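Local structure of lysosome-associated membrane glycoprotein 1 (Mus musculus, 5GV0) at residues G116-C121 against G153-C158. The protein is a heavily glycosylated lysosomal membrane protein that assembles with other copies of itself, probably through its luminal domains. Sequence-based numbering, arbitrary orientation.
Sequences GNSYKC and GSVEEC
Four backbone hydrogen bonds, all drawn on Ser118 and Lys120, join strand 118-121 to the parallel strand 155-157 and the residues flanking it. Ser118 N donates to Ser154 O and Glu156 N to Ser118 O (2.8 Å); Lys120 N then reaches Glu156 O, and Cys158 N closes the series on Lys120 O (2.9 Å). Beyond this last bond the disulfide Cys121 SG-Cys158 SG, with a C-S-S-C torsion of 77°, ties Cys121, the last residue of its strand, to Cys158 just past the other strand.

Side-chain hydrogen bonds gather at the other end. Asn117 ND2 gives a nearly straight bond to Glu156 OE2 (2.9 Å, 166° at the hydrogen); the oxygen lies in the amide plane, yet the donor stands above the carboxylate plane, the two planes being 70° apart. Thr114 OG1 binds the same oxygen. Ser118 OG donates to Gly153 O and also bonds Gln141.

Apolar contact is slight: Val155 CG1 lies against Lys120 CB (3.6 Å), and Tyr119, its side chain on the same sheet face as that of Glu156, brings CZ to 4.4 Å from Cys158 CB.

In this all-beta LAMP luminal domain the disulfide-linked parallel pair belongs to the mixed sheet, where strand 118-121 lies between strand 155-157 and antiparallel strand 140-144; Tyr119 packs on Val140, Val142 and, across in the second sheet, Ala113 of strand 112-114.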
loop_
_atom_site.group_PDB
_atom_site.type_symbol
_atom_site.label_atom_id
_atom_site.label_comp_id
_atom_site.label_asym_id
_atom_site.label_seq_id
_atom_site.Cartn_x
_atom_site.Cartn_y
_atom_site.Cartn_z
ATOM N N GLY A 116 12.533 12.911 1.899
ATOM C CA GLY A 116 13.674 13.118 1.025
ATOM C C GLY A 116 14.542 11.885 0.831
ATOM O O GLY A 116 15.396 11.847 -0.061
ATOM N N ASN A 117 14.338 10.891 1.687
ATOM C CA ASN A 117 14.950 9.580 1.530
ATOM C C ASN A 117 13.883 8.604 1.075
ATOM O O ASN A 117 12.699 8.927 1.094
ATOM C CB ASN A 117 15.574 9.098 2.841
ATOM C CG ASN A 117 16.886 9.780 3.155
ATOM O OD1 ASN A 117 17.453 10.481 2.325
ATOM N ND2 ASN A 117 17.389 9.559 4.367
ATOM N N SER A 118 14.297 7.412 0.667
ATOM C CA SER A 118 13.333 6.360 0.351
ATOM C C SER A 118 13.386 5.225 1.370
ATOM O O SER A 118 14.427 4.969 1.986
ATOM C CB SER A 118 13.570 5.817 -1.068
ATOM O OG SER A 118 14.877 5.281 -1.238
ATOM N N TYR A 119 12.240 4.585 1.572
ATOM C CA TYR A 119 12.143 3.389 2.400
ATOM C C TYR A 119 12.373 2.184 1.516
ATOM O O TYR A 119 11.797 2.107 0.438
ATOM C CB TYR A 119 10.769 3.286 3.076
ATOM C CG TYR A 119 10.574 2.006 3.865
ATOM C CD1 TYR A 119 11.009 1.912 5.178
ATOM C CD2 TYR A 119 9.958 0.895 3.298
ATOM C CE1 TYR A 119 10.844 0.745 5.906
ATOM C CE2 TYR A 119 9.790 -0.277 4.020
ATOM C CZ TYR A 119 10.230 -0.341 5.323
ATOM O OH TYR A 119 10.063 -1.505 6.054
ATOM N N LYS A 120 13.196 1.243 1.967
ATOM C CA LYS A 120 13.422 0.017 1.208
ATOM C C LYS A 120 13.429 -1.198 2.125
ATOM O O LYS A 120 14.032 -1.177 3.200
ATOM C CB LYS A 120 14.738 0.095 0.430
ATOM C CG LYS A 120 14.962 -1.087 -0.513
ATOM C CD LYS A 120 16.227 -0.911 -1.337
ATOM C CE LYS A 120 16.457 -2.117 -2.235
ATOM N NZ LYS A 120 17.772 -2.048 -2.928
ATOM N N CYS A 121 12.758 -2.262 1.699
ATOM C CA CYS A 121 12.780 -3.498 2.463
ATOM C C CYS A 121 12.479 -4.680 1.559
ATOM O O CYS A 121 11.536 -4.638 0.776
ATOM C CB CYS A 121 11.774 -3.431 3.610
ATOM S SG CYS A 121 12.006 -4.761 4.839
ATOM N N GLY A 153 15.293 9.091 -3.354
ATOM C CA GLY A 153 16.379 9.578 -2.526
ATOM C C GLY A 153 17.139 8.427 -1.893
ATOM O O GLY A 153 16.825 7.253 -2.109
ATOM N N SER A 154 18.144 8.762 -1.095
ATOM C CA SER A 154 18.984 7.752 -0.469
ATOM C C SER A 154 18.181 6.760 0.362
ATOM O O SER A 154 17.183 7.112 0.999
ATOM C CB SER A 154 20.036 8.419 0.403
ATOM O OG SER A 154 20.859 9.244 -0.391
ATOM N N VAL A 155 18.633 5.516 0.344
ATOM C CA VAL A 155 17.878 4.403 0.903
ATOM C C VAL A 155 17.991 4.255 2.420
ATOM O O VAL A 155 19.091 4.240 2.981
ATOM C CB VAL A 155 18.327 3.078 0.252
ATOM C CG1 VAL A 155 17.789 1.883 1.018
ATOM C CG2 VAL A 155 17.882 3.032 -1.202
ATOM N N GLU A 156 16.839 4.148 3.076
ATOM C CA GLU A 156 16.782 3.714 4.463
ATOM C C GLU A 156 16.257 2.292 4.455
ATOM O O GLU A 156 15.071 2.058 4.238
ATOM C CB GLU A 156 15.899 4.637 5.305
ATOM C CG GLU A 156 16.362 6.084 5.261
ATOM C CD GLU A 156 15.668 6.982 6.263
ATOM O OE1 GLU A 156 14.577 6.621 6.757
ATOM O OE2 GLU A 156 16.227 8.055 6.561
ATOM N N GLU A 157 17.150 1.334 4.661
ATOM C CA GLU A 157 16.795 -0.073 4.532
ATOM C C GLU A 157 16.336 -0.642 5.865
ATOM O O GLU A 157 16.962 -0.394 6.898
ATOM C CB GLU A 157 17.982 -0.869 3.993
ATOM C CG GLU A 157 17.627 -2.273 3.522
ATOM C CD GLU A 157 18.685 -2.869 2.606
ATOM O OE1 GLU A 157 19.858 -2.450 2.689
ATOM O OE2 GLU A 157 18.340 -3.754 1.794
ATOM N N CYS A 158 15.242 -1.401 5.842
ATOM C CA CYS A 158 14.735 -2.052 7.047
ATOM C C CYS A 158 15.829 -2.896 7.702
ATOM O O CYS A 158 16.631 -3.533 7.022
ATOM C CB CYS A 158 13.515 -2.912 6.723
ATOM S SG CYS A 158 13.838 -4.302 5.610
#